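BlEst2 (Bacillus licheniformis, PDB 6WPX) probably hydrolyses ester bonds as an alpha/beta-hydrolase-type lipase or esterase, held in check by its C-terminal domain in the propeptide form. Local coordinates at residues L287-H298 / I382-K394. Residues are numbered along the deposited sequence; the frame is centred on the assembly and turned at random.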
# COMPACT_ATOMS: atom_id res chain seq x y z
N LEU A 287 -8.86 3.50 -13.97
CA LEU A 287 -7.44 3.19 -13.75
C LEU A 287 -6.54 4.05 -14.63
O LEU A 287 -6.76 4.13 -15.84
CB LEU A 287 -7.14 1.68 -13.92
CG LEU A 287 -5.66 1.17 -13.85
CD1 LEU A 287 -4.98 1.46 -12.50
CD2 LEU A 287 -5.60 -0.32 -14.05
N SER A 288 -5.57 4.74 -14.01
CA SER A 288 -4.58 5.61 -14.65
C SER A 288 -3.22 4.95 -14.52
O SER A 288 -3.07 4.03 -13.72
CB SER A 288 -4.53 6.98 -13.98
OG SER A 288 -5.76 7.66 -14.21
N TYR A 289 -2.22 5.46 -15.27
CA TYR A 289 -0.91 4.86 -15.28
C TYR A 289 0.16 5.87 -15.07
O TYR A 289 0.04 7.00 -15.55
CB TYR A 289 -0.69 4.12 -16.61
CG TYR A 289 -1.74 3.07 -16.89
CD1 TYR A 289 -1.64 1.79 -16.34
CD2 TYR A 289 -2.87 3.37 -17.64
CE1 TYR A 289 -2.61 0.82 -16.60
CE2 TYR A 289 -3.87 2.43 -17.85
CZ TYR A 289 -3.72 1.15 -17.36
OH TYR A 289 -4.69 0.20 -17.62
N PRO A 290 1.25 5.47 -14.37
CA PRO A 290 2.35 6.43 -14.18
C PRO A 290 3.42 6.21 -15.26
O PRO A 290 3.30 5.33 -16.09
CB PRO A 290 2.91 6.00 -12.82
CG PRO A 290 2.77 4.48 -12.83
CD PRO A 290 1.54 4.17 -13.71
N PHE A 291 4.48 6.99 -15.18
CA PHE A 291 5.73 6.80 -15.90
C PHE A 291 6.73 6.71 -14.77
O PHE A 291 6.71 7.55 -13.85
CB PHE A 291 6.09 7.96 -16.85
CG PHE A 291 7.48 7.78 -17.42
CD1 PHE A 291 7.72 6.82 -18.41
CD2 PHE A 291 8.55 8.53 -16.96
CE1 PHE A 291 8.99 6.66 -18.95
CE2 PHE A 291 9.83 8.37 -17.51
CZ PHE A 291 10.04 7.43 -18.49
N ILE A 292 7.58 5.68 -14.81
CA ILE A 292 8.53 5.41 -13.72
C ILE A 292 9.92 5.11 -14.20
O ILE A 292 10.11 4.32 -15.11
CB ILE A 292 8.01 4.23 -12.82
CG1 ILE A 292 6.58 4.45 -12.30
CG2 ILE A 292 8.97 3.89 -11.66
CD1 ILE A 292 5.94 3.20 -11.73
N ARG A 293 10.91 5.67 -13.47
CA ARG A 293 12.34 5.38 -13.62
C ARG A 293 12.96 5.27 -12.24
O ARG A 293 12.38 5.69 -11.26
CB ARG A 293 13.07 6.40 -14.52
CG ARG A 293 12.71 6.31 -16.01
CD ARG A 293 13.22 5.03 -16.67
NE ARG A 293 12.90 4.93 -18.10
CZ ARG A 293 11.80 4.36 -18.59
NH1 ARG A 293 10.87 3.90 -17.78
NH2 ARG A 293 11.61 4.30 -19.90
N GLY A 294 14.12 4.65 -12.18
CA GLY A 294 14.87 4.49 -10.94
C GLY A 294 16.33 4.28 -11.25
O GLY A 294 16.71 4.03 -12.39
N GLY A 295 17.16 4.37 -10.23
CA GLY A 295 18.59 4.19 -10.41
C GLY A 295 19.34 4.80 -9.27
O GLY A 295 18.79 4.99 -8.18
N GLU A 296 20.58 5.14 -9.53
CA GLU A 296 21.47 5.78 -8.58
C GLU A 296 22.01 7.01 -9.26
O GLU A 296 22.12 7.06 -10.49
CB GLU A 296 22.62 4.83 -8.21
CG GLU A 296 22.18 3.80 -7.18
CD GLU A 296 23.19 2.70 -6.84
OE1 GLU A 296 24.15 2.50 -7.61
OE2 GLU A 296 22.99 2.03 -5.81
N ASN A 297 22.30 8.03 -8.44
CA ASN A 297 22.83 9.28 -8.92
C ASN A 297 23.95 9.74 -7.98
O ASN A 297 23.73 9.92 -6.78
CB ASN A 297 21.71 10.33 -8.99
CG ASN A 297 22.17 11.71 -9.37
OD1 ASN A 297 23.15 11.89 -10.09
ND2 ASN A 297 21.43 12.71 -8.94
N HIS A 298 25.14 9.93 -8.53
CA HIS A 298 26.31 10.37 -7.78
C HIS A 298 26.63 11.85 -8.03
O HIS A 298 27.59 12.37 -7.47
CB HIS A 298 27.52 9.49 -8.12
CG HIS A 298 27.39 8.08 -7.63
ND1 HIS A 298 26.60 7.16 -8.30
CD2 HIS A 298 27.96 7.47 -6.56
CE1 HIS A 298 26.71 6.03 -7.62
NE2 HIS A 298 27.53 6.17 -6.57
N ILE A 382 8.80 9.25 -10.45
CA ILE A 382 7.45 8.85 -10.83
C ILE A 382 6.67 10.05 -11.30
O ILE A 382 6.66 11.10 -10.65
CB ILE A 382 6.70 8.12 -9.66
CG1 ILE A 382 7.44 6.86 -9.20
CG2 ILE A 382 5.22 7.79 -9.99
CD1 ILE A 382 7.08 6.43 -7.80
N VAL A 383 5.98 9.86 -12.41
CA VAL A 383 5.07 10.86 -12.96
C VAL A 383 3.68 10.23 -13.00
O VAL A 383 3.54 9.11 -13.50
CB VAL A 383 5.49 11.37 -14.37
CG1 VAL A 383 4.51 12.43 -14.90
CG2 VAL A 383 6.90 11.94 -14.34
N THR A 384 2.66 10.93 -12.50
CA THR A 384 1.30 10.43 -12.67
C THR A 384 0.64 11.37 -13.66
O THR A 384 1.04 12.53 -13.75
CB THR A 384 0.50 10.29 -11.35
OG1 THR A 384 0.04 11.59 -10.98
CG2 THR A 384 1.31 9.64 -10.22
N PHE A 385 -0.32 10.88 -14.43
CA PHE A 385 -1.00 11.66 -15.45
C PHE A 385 -2.49 11.61 -15.27
O PHE A 385 -3.08 10.53 -15.07
CB PHE A 385 -0.71 11.11 -16.86
CG PHE A 385 0.75 11.02 -17.25
CD1 PHE A 385 1.56 9.98 -16.78
CD2 PHE A 385 1.31 11.95 -18.12
CE1 PHE A 385 2.90 9.90 -17.13
CE2 PHE A 385 2.67 11.88 -18.48
CZ PHE A 385 3.44 10.84 -17.99
N ASP A 386 -3.10 12.79 -15.36
CA ASP A 386 -4.55 12.92 -15.37
C ASP A 386 -4.80 13.21 -16.88
O ASP A 386 -4.62 14.33 -17.35
CB ASP A 386 -5.04 14.06 -14.47
CG ASP A 386 -6.56 14.21 -14.47
OD1 ASP A 386 -7.23 13.50 -15.26
OD2 ASP A 386 -7.08 14.98 -13.65
N SER A 387 -5.10 12.16 -17.64
CA SER A 387 -5.22 12.27 -19.10
C SER A 387 -6.22 11.25 -19.66
O SER A 387 -6.28 10.12 -19.16
CB SER A 387 -3.85 12.04 -19.74
OG SER A 387 -3.86 11.90 -21.15
N PRO A 388 -6.95 11.60 -20.73
CA PRO A 388 -7.88 10.63 -21.34
C PRO A 388 -7.15 9.45 -22.00
O PRO A 388 -7.80 8.49 -22.37
CB PRO A 388 -8.63 11.46 -22.39
CG PRO A 388 -8.37 12.90 -22.02
CD PRO A 388 -7.00 12.89 -21.45
N LEU A 389 -5.81 9.53 -22.07
CA LEU A 389 -4.98 8.48 -22.72
C LEU A 389 -5.07 7.15 -21.96
O LEU A 389 -4.80 6.14 -22.56
CB LEU A 389 -3.52 8.93 -22.83
CG LEU A 389 -2.55 7.83 -23.24
CD1 LEU A 389 -2.69 7.51 -24.71
CD2 LEU A 389 -1.12 8.17 -22.88
N ASN A 390 -5.47 7.18 -20.69
CA ASN A 390 -5.58 5.97 -19.83
C ASN A 390 -6.46 4.90 -20.50
O ASN A 390 -6.10 3.75 -20.44
CB ASN A 390 -5.99 6.31 -18.39
CG ASN A 390 -7.42 6.77 -18.22
OD1 ASN A 390 -7.90 7.62 -18.97
ND2 ASN A 390 -8.13 6.19 -17.28
N GLN A 391 -7.59 5.31 -21.07
CA GLN A 391 -8.56 4.39 -21.72
C GLN A 391 -7.85 3.64 -22.85
O GLN A 391 -8.00 2.44 -22.95
CB GLN A 391 -9.76 5.18 -22.23
CG GLN A 391 -10.87 5.32 -21.21
CD GLN A 391 -10.77 6.61 -20.42
OE1 GLN A 391 -10.64 7.69 -20.98
NE2 GLN A 391 -10.81 6.49 -19.11
N GLN A 392 -7.05 4.36 -23.62
CA GLN A 392 -6.33 3.81 -24.77
C GLN A 392 -5.24 2.85 -24.34
O GLN A 392 -5.05 1.84 -25.01
CB GLN A 392 -5.79 4.92 -25.68
CG GLN A 392 -6.88 5.86 -26.24
CD GLN A 392 -8.09 5.16 -26.86
OE1 GLN A 392 -7.98 4.25 -27.68
NE2 GLN A 392 -9.28 5.58 -26.46
N ILE A 393 -4.54 3.17 -23.22
CA ILE A 393 -3.51 2.32 -22.60
C ILE A 393 -4.17 0.99 -22.23
O ILE A 393 -3.73 -0.05 -22.71
CB ILE A 393 -2.81 2.98 -21.36
CG1 ILE A 393 -2.21 4.38 -21.67
CG2 ILE A 393 -1.75 2.04 -20.73
CD1 ILE A 393 -1.00 4.43 -22.61
N LYS A 394 -5.26 1.05 -21.42
CA LYS A 394 -6.01 -0.14 -21.01
C LYS A 394 -6.41 -0.99 -22.23
O LYS A 394 -6.15 -2.19 -22.22
CB LYS A 394 -7.25 0.25 -20.20
CG LYS A 394 -7.72 -0.84 -19.25
CD LYS A 394 -9.01 -0.43 -18.54
CE LYS A 394 -9.59 -1.53 -17.69
NZ LYS A 394 -10.23 -2.60 -18.50
O HOH W 1 -5.57 9.47 -16.61
O HOH W 2 -1.60 8.55 -14.08
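The Y289 ring lies against helix 389-397: I393 CG2 rests over one face, 3.8 Å from the ring centroid in a CH-pi contact, while the carbonyl O of N390 sits at the edge, near the ring plane. With CG anti to the carbonyl carbon (chi1 -57°), the ring leans across the helix and OH meets CB and CG of K394, the two side chains crossing at about a right angle. Cutting Y289 back to an alanine is likely to leave I393 CG2 without its aromatic face and open a gap beside the helix. F385 carries V383 CG1 over one face and meets Y289 O and F291 CB at its edge; R465 adds a cation-pi contact. Here strands 290-297 and 377-386 run antiparallel, F291 and V383 forming a hydrogen-bonded pair (F291 N to V383 O, 2.9 Å) in a ladder that continues to F381, F379 and E377. I292 and I382 lie side by side, pointing the same way, and both touch Y223 of helix 218-224. Beyond the pairing, one water accepts from F385 N and donates to Y289 O; another joins S288 OG, F385 O and S387 N. N390 ND2 donates a nearly straight hydrogen bond (170°) to L287 O, from above the carbonyl plane. Where the backbones no longer pair directly, two waters and one side-chain amide thus satisfy polar atoms of the loop.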